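Local coordinates for protein serpin B3 (Homo sapiens, PDB 4ZK3) that belongs to the serpin family of serine protease inhibitors and probably acts as a protease inhibitor that traps its targets through a reactive-centre loop, at residues D14-F19 / Y384-S389; Q255-K260 / P368-I373. All coordinates share one frame; numbering follows the deposited sequence.

Interaction 1. Residues D14-F19 / Y384-S389; sequences DLFQQF and YGRFSS
F16, on the helix segment 14-19, meets Y384, on strand 380-387, in an offset edge-to-face (T-shaped) pair. The ring centroids lie 5.5 Å apart and the planes stand at 84°, with the edge of Y384 directed at the face of F16. The touching corner of the tyrosine is CE1, which sits 3.6 Å from F16 CD1 and 3.8 Å from F16 CE1. Both side chains run anti to their own backbone N (chi1 -174° for F16 and -171° for Y384), and they cross at about a right angle. This aromatic corner is the tight, buried part of the contact. Two residues further along the strand the fit is looser: R386 CB stands at the edge of the F16 ring, near its plane, 4.4 Å from F16 CE1. R386, the one touching residue that is partly exposed, carries its guanidinium on to the backbone O of N25 through NH2 and to E258 through NH1. Within segment 14-19 of helix 4-19, F16 makes nearly all of the contact with this end of strand 380-387 of serpin sheet B. Its ring also packs on I27 and Y29 of strand 27-29 and on L370 of strand 369-375, the two strands flanking 380-387.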
loop_
_atom_site.group_PDB
_atom_site.type_symbol
_atom_site.label_atom_id
_atom_site.label_comp_id
_atom_site.label_asym_id
_atom_site.label_seq_id
_atom_site.Cartn_x
_atom_site.Cartn_y
_atom_site.Cartn_z
ATOM N N ASP A 14 2.423 8.017 -8.530
ATOM C CA ASP A 14 1.388 8.307 -9.493
ATOM C C ASP A 14 0.065 8.149 -8.763
ATOM O O ASP A 14 -0.894 8.915 -9.009
ATOM C CB ASP A 14 1.396 7.414 -10.716
ATOM C CG ASP A 14 2.686 7.498 -11.514
ATOM O OD1 ASP A 14 3.543 8.382 -11.289
ATOM O OD2 ASP A 14 2.850 6.599 -12.356
ATOM N N LEU A 15 -0.013 7.187 -7.837
ATOM C CA LEU A 15 -1.270 7.049 -7.079
ATOM C C LEU A 15 -1.507 8.226 -6.192
ATOM O O LEU A 15 -2.639 8.722 -6.107
ATOM C CB LEU A 15 -1.336 5.774 -6.239
ATOM C CG LEU A 15 -1.522 4.490 -7.036
ATOM C CD1 LEU A 15 -1.223 3.277 -6.148
ATOM C CD2 LEU A 15 -2.833 4.285 -7.706
ATOM N N PHE A 16 -0.468 8.616 -5.489
ATOM C CA PHE A 16 -0.558 9.650 -4.483
ATOM C C PHE A 16 -1.147 10.959 -5.048
ATOM O O PHE A 16 -1.983 11.580 -4.411
ATOM C CB PHE A 16 0.807 9.896 -3.855
ATOM C CG PHE A 16 0.762 10.850 -2.718
ATOM C CD1 PHE A 16 0.350 10.448 -1.477
ATOM C CD2 PHE A 16 1.065 12.187 -2.903
ATOM C CE1 PHE A 16 0.283 11.333 -0.425
ATOM C CE2 PHE A 16 1.004 13.091 -1.862
ATOM C CZ PHE A 16 0.585 12.667 -0.624
ATOM N N GLN A 17 -0.674 11.364 -6.228
ATOM C CA GLN A 17 -1.159 12.597 -6.928
ATOM C C GLN A 17 -2.657 12.528 -7.230
ATOM O O GLN A 17 -3.358 13.484 -7.048
ATOM C CB GLN A 17 -0.328 12.851 -8.198
ATOM C CG GLN A 17 1.197 12.908 -8.014
ATOM C CD GLN A 17 1.773 14.120 -7.250
ATOM O OE1 GLN A 17 2.868 14.602 -7.577
ATOM N NE2 GLN A 17 1.086 14.591 -6.240
ATOM N N GLN A 18 -3.183 11.370 -7.566
ATOM C CA GLN A 18 -4.626 11.216 -7.695
ATOM C C GLN A 18 -5.356 11.307 -6.370
ATOM O O GLN A 18 -6.378 12.018 -6.258
ATOM C CB GLN A 18 -4.985 9.907 -8.424
ATOM C CG GLN A 18 -4.378 9.862 -9.834
ATOM C CD GLN A 18 -4.890 11.034 -10.683
ATOM O OE1 GLN A 18 -6.105 11.323 -10.728
ATOM N NE2 GLN A 18 -3.959 11.770 -11.261
ATOM N N PHE A 19 -4.805 10.642 -5.352
ATOM C CA PHE A 19 -5.404 10.581 -4.043
ATOM C C PHE A 19 -5.485 11.972 -3.402
ATOM O O PHE A 19 -6.425 12.249 -2.655
ATOM C CB PHE A 19 -4.643 9.643 -3.103
ATOM C CG PHE A 19 -4.716 8.205 -3.484
ATOM C CD1 PHE A 19 -5.701 7.721 -4.299
ATOM C CD2 PHE A 19 -3.778 7.313 -2.983
ATOM C CE1 PHE A 19 -5.733 6.402 -4.655
ATOM C CE2 PHE A 19 -3.826 5.986 -3.313
ATOM C CZ PHE A 19 -4.807 5.526 -4.158
ATOM N N TYR A 384 2.291 3.547 2.416
ATOM C CA TYR A 384 2.633 4.969 2.256
ATOM C C TYR A 384 1.449 5.815 2.665
ATOM O O TYR A 384 0.312 5.454 2.412
ATOM C CB TYR A 384 3.019 5.293 0.787
ATOM C CG TYR A 384 3.578 6.665 0.562
ATOM C CD1 TYR A 384 2.760 7.741 0.306
ATOM C CD2 TYR A 384 4.961 6.898 0.647
ATOM C CE1 TYR A 384 3.289 8.989 0.083
ATOM C CE2 TYR A 384 5.498 8.162 0.462
ATOM C CZ TYR A 384 4.652 9.206 0.227
ATOM O OH TYR A 384 5.165 10.465 -0.005
ATOM N N GLY A 385 1.732 6.956 3.271
ATOM C CA GLY A 385 0.678 7.755 3.839
ATOM C C GLY A 385 0.986 9.181 4.141
ATOM O O GLY A 385 2.147 9.615 4.142
ATOM N N ARG A 386 -0.089 9.925 4.367
ATOM C CA ARG A 386 -0.008 11.297 4.835
ATOM C C ARG A 386 -0.936 11.443 6.024
ATOM O O ARG A 386 -2.130 11.026 5.963
ATOM C CB ARG A 386 -0.473 12.295 3.780
ATOM C CG ARG A 386 -0.612 13.711 4.379
ATOM C CD ARG A 386 -1.078 14.700 3.375
ATOM N NE ARG A 386 -2.470 14.585 3.135
ATOM C CZ ARG A 386 -3.114 14.997 2.032
ATOM N NH1 ARG A 386 -2.494 15.515 0.984
ATOM N NH2 ARG A 386 -4.429 14.868 1.985
ATOM N N PHE A 387 -0.373 11.924 7.114
ATOM C CA PHE A 387 -1.142 12.252 8.323
ATOM C C PHE A 387 -1.333 13.756 8.427
ATOM O O PHE A 387 -0.392 14.460 8.733
ATOM C CB PHE A 387 -0.381 11.818 9.554
ATOM C CG PHE A 387 -1.207 11.895 10.822
ATOM C CD1 PHE A 387 -2.291 11.042 11.008
ATOM C CD2 PHE A 387 -0.912 12.855 11.810
ATOM C CE1 PHE A 387 -3.042 11.112 12.170
ATOM C CE2 PHE A 387 -1.646 12.907 12.984
ATOM C CZ PHE A 387 -2.716 12.030 13.155
ATOM N N SER A 388 -2.546 14.233 8.153
ATOM C CA SER A 388 -2.884 15.638 8.142
ATOM C C SER A 388 -3.613 16.076 9.396
ATOM O O SER A 388 -3.542 17.242 9.775
ATOM C CB SER A 388 -3.801 15.915 6.947
ATOM O OG SER A 388 -3.103 15.634 5.729
ATOM N N SER A 389 -4.405 15.173 9.978
ATOM C CA SER A 389 -5.144 15.466 11.210
ATOM C C SER A 389 -5.595 14.237 11.950
ATOM O O SER A 389 -6.067 13.308 11.319
ATOM C CB SER A 389 -6.419 16.251 10.895
ATOM O OG SER A 389 -7.143 16.498 12.103
#

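Interaction 2. Residues Q255-K260 / P368-I373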
loop_
_atom_site.group_PDB
_atom_site.type_symbol
_atom_site.label_atom_id
_atom_site.label_comp_id
_atom_site.label_asym_id
_atom_site.label_seq_id
_atom_site.Cartn_x
_atom_site.Cartn_y
_atom_site.Cartn_z
ATOM N N GLN A 255 2.474 21.184 1.298
ATOM C CA GLN A 255 2.084 21.272 -0.117
ATOM C C GLN A 255 3.288 21.348 -1.042
ATOM O O GLN A 255 3.287 20.705 -2.088
ATOM C CB GLN A 255 1.112 22.439 -0.380
ATOM C CG GLN A 255 -0.095 22.054 -1.234
ATOM C CD GLN A 255 -0.528 23.168 -2.181
ATOM O OE1 GLN A 255 -1.624 23.693 -2.065
ATOM N NE2 GLN A 255 0.337 23.523 -3.127
ATOM N N LYS A 256 4.336 22.056 -0.652
ATOM C CA LYS A 256 5.531 22.101 -1.495
ATOM C C LYS A 256 6.232 20.745 -1.528
ATOM O O LYS A 256 6.609 20.261 -2.610
ATOM C CB LYS A 256 6.557 23.139 -1.019
ATOM C CG LYS A 256 7.708 23.365 -2.023
ATOM C CD LYS A 256 8.969 23.918 -1.367
ATOM C CE LYS A 256 10.082 24.160 -2.380
ATOM N NZ LYS A 256 11.193 25.027 -1.868
ATOM N N LEU A 257 6.429 20.153 -0.344
ATOM C CA LEU A 257 7.090 18.858 -0.241
ATOM C C LEU A 257 6.377 17.859 -1.126
ATOM O O LEU A 257 7.026 17.097 -1.842
ATOM C CB LEU A 257 7.101 18.390 1.202
ATOM C CG LEU A 257 7.839 17.104 1.568
ATOM C CD1 LEU A 257 9.312 17.217 1.214
ATOM C CD2 LEU A 257 7.658 16.816 3.062
ATOM N N GLU A 258 5.048 17.894 -1.132
ATOM C CA GLU A 258 4.297 16.973 -1.983
ATOM C C GLU A 258 4.568 17.190 -3.482
ATOM O O GLU A 258 4.543 16.239 -4.246
ATOM C CB GLU A 258 2.802 17.015 -1.688
ATOM C CG GLU A 258 2.430 16.495 -0.298
ATOM C CD GLU A 258 0.975 16.772 0.049
ATOM O OE1 GLU A 258 0.546 17.948 -0.063
ATOM O OE2 GLU A 258 0.258 15.845 0.440
ATOM N N GLU A 259 4.810 18.432 -3.888
ATOM C CA GLU A 259 5.076 18.749 -5.292
ATOM C C GLU A 259 6.449 18.264 -5.709
ATOM O O GLU A 259 6.643 17.754 -6.801
ATOM C CB GLU A 259 4.943 20.262 -5.526
ATOM C CG GLU A 259 3.495 20.768 -5.477
ATOM C CD GLU A 259 3.385 22.289 -5.263
ATOM O OE1 GLU A 259 4.429 22.992 -5.140
ATOM O OE2 GLU A 259 2.236 22.788 -5.202
ATOM N N LYS A 260 7.408 18.397 -4.827
ATOM C CA LYS A 260 8.782 18.082 -5.145
ATOM C C LYS A 260 9.203 16.612 -4.935
ATOM O O LYS A 260 10.233 16.173 -5.450
ATOM C CB LYS A 260 9.679 18.974 -4.291
ATOM C CG LYS A 260 9.184 20.411 -4.175
ATOM C CD LYS A 260 10.195 21.413 -4.697
ATOM C CE LYS A 260 10.248 21.387 -6.220
ATOM N NZ LYS A 260 11.243 22.362 -6.725
ATOM N N PRO A 368 1.300 18.360 9.796
ATOM C CA PRO A 368 1.180 17.283 8.849
ATOM C C PRO A 368 2.486 16.741 8.355
ATOM O O PRO A 368 3.409 17.533 8.099
ATOM C CB PRO A 368 0.425 17.918 7.709
ATOM C CG PRO A 368 -0.450 18.875 8.375
ATOM C CD PRO A 368 0.387 19.450 9.475
ATOM N N PHE A 369 2.568 15.412 8.208
ATOM C CA PHE A 369 3.783 14.755 7.750
ATOM C C PHE A 369 3.484 13.591 6.803
ATOM O O PHE A 369 2.353 13.099 6.796
ATOM C CB PHE A 369 4.635 14.293 8.937
ATOM C CG PHE A 369 3.924 13.294 9.858
ATOM C CD1 PHE A 369 3.957 11.914 9.597
ATOM C CD2 PHE A 369 3.243 13.740 10.990
ATOM C CE1 PHE A 369 3.332 11.008 10.436
ATOM C CE2 PHE A 369 2.625 12.832 11.862
ATOM C CZ PHE A 369 2.649 11.464 11.583
ATOM N N LEU A 370 4.507 13.181 6.005
ATOM C CA LEU A 370 4.464 11.965 5.195
ATOM C C LEU A 370 5.192 10.804 5.866
ATOM O O LEU A 370 6.112 11.002 6.641
ATOM C CB LEU A 370 5.028 12.203 3.815
ATOM C CG LEU A 370 4.451 13.427 3.105
ATOM C CD1 LEU A 370 5.392 13.879 1.968
ATOM C CD2 LEU A 370 3.050 13.204 2.570
ATOM N N PHE A 371 4.724 9.578 5.676
ATOM C CA PHE A 371 5.416 8.498 6.318
ATOM C C PHE A 371 5.247 7.283 5.435
ATOM O O PHE A 371 4.273 7.184 4.627
ATOM C CB PHE A 371 4.907 8.298 7.762
ATOM C CG PHE A 371 3.450 7.868 7.835
ATOM C CD1 PHE A 371 2.420 8.809 7.749
ATOM C CD2 PHE A 371 3.100 6.532 7.996
ATOM C CE1 PHE A 371 1.073 8.447 7.774
ATOM C CE2 PHE A 371 1.734 6.150 8.002
ATOM C CZ PHE A 371 0.725 7.123 7.873
ATOM N N PHE A 372 6.155 6.338 5.589
ATOM C CA PHE A 372 6.023 5.061 4.895
ATOM C C PHE A 372 6.780 3.976 5.597
ATOM O O PHE A 372 7.668 4.259 6.416
ATOM C CB PHE A 372 6.404 5.172 3.417
ATOM C CG PHE A 372 7.833 5.517 3.155
ATOM C CD1 PHE A 372 8.790 4.522 3.045
ATOM C CD2 PHE A 372 8.212 6.847 2.941
ATOM C CE1 PHE A 372 10.101 4.861 2.744
ATOM C CE2 PHE A 372 9.524 7.199 2.661
ATOM C CZ PHE A 372 10.480 6.198 2.530
ATOM N N ILE A 373 6.365 2.737 5.301
ATOM C CA ILE A 373 6.974 1.558 5.855
ATOM C C ILE A 373 7.688 0.844 4.714
ATOM O O ILE A 373 7.077 0.465 3.717
ATOM C CB ILE A 373 5.965 0.651 6.565
ATOM C CG1 ILE A 373 5.373 1.363 7.802
ATOM C CG2 ILE A 373 6.619 -0.675 6.979
ATOM C CD1 ILE A 373 4.116 0.712 8.330
#
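The helix segment 255-260 comes closest to segment 368-373, most of it strand, at E258 and L370, whose CA atoms are 8.8 Å apart, so the gap is bridged by side chains alone. L370 points at the helix and supplies the strand's whole share of the contact, against L257 and E258 on the helix. Its branch CD1 lies 3.9 Å from CD2 of L257 and 4.1 Å from L257 CG, the two leucines sliding past each other in opposite directions. L257 carries its CG anti to the backbone N (chi1 -175°), which sends the branched end toward the strand. L370 is turned the other way, with CG anti to its carbonyl carbon and beside the backbone N (chi1 -50°). Its second branch, L370 CD2, faces the carboxylate of E258 at a loose 4.4 Å from E258 OE2. The E258 chain leaves the helix to one side, then extends through CG and CD until its carboxylate lies near L370. There OE2 forms a salt bridge with R386 NH1 of strand 380-387, while OE1 has a weak, long ion pair with R20. The chemistry is therefore divided: a greasy leucine pair, with V227 touching L257 and L261 touching L370, borders a buried acid. The arginine charge probably compensates that acid and favours its ionised form beside apolar neighbours.

Both contacts seat a helix on the same part of sheet B: interaction 1 brings helix 4-19 to strand 380-387, and interaction 2 brings helix 254-260 to the neighbouring strand 369-375. Their centres are about 8 Å apart, and a probable backbone hydrogen bond from G385 N to F371 O, 2.9 Å, joins the strands. Both are largely core contacts, though interaction 1 reaches a partly exposed arginine. Interaction 1 is chiefly aromatic, interaction 2 an aliphatic pair beside a buried acid, and the R386-E258 salt bridge couples them. They also merge where F16 CZ packs 3.4 Å from E258 OE2, and where L370 lies against Y384 and R386. Along the chain, 255-260 / 368-373 is nested within the long loop closed by 14-19 / 384-389.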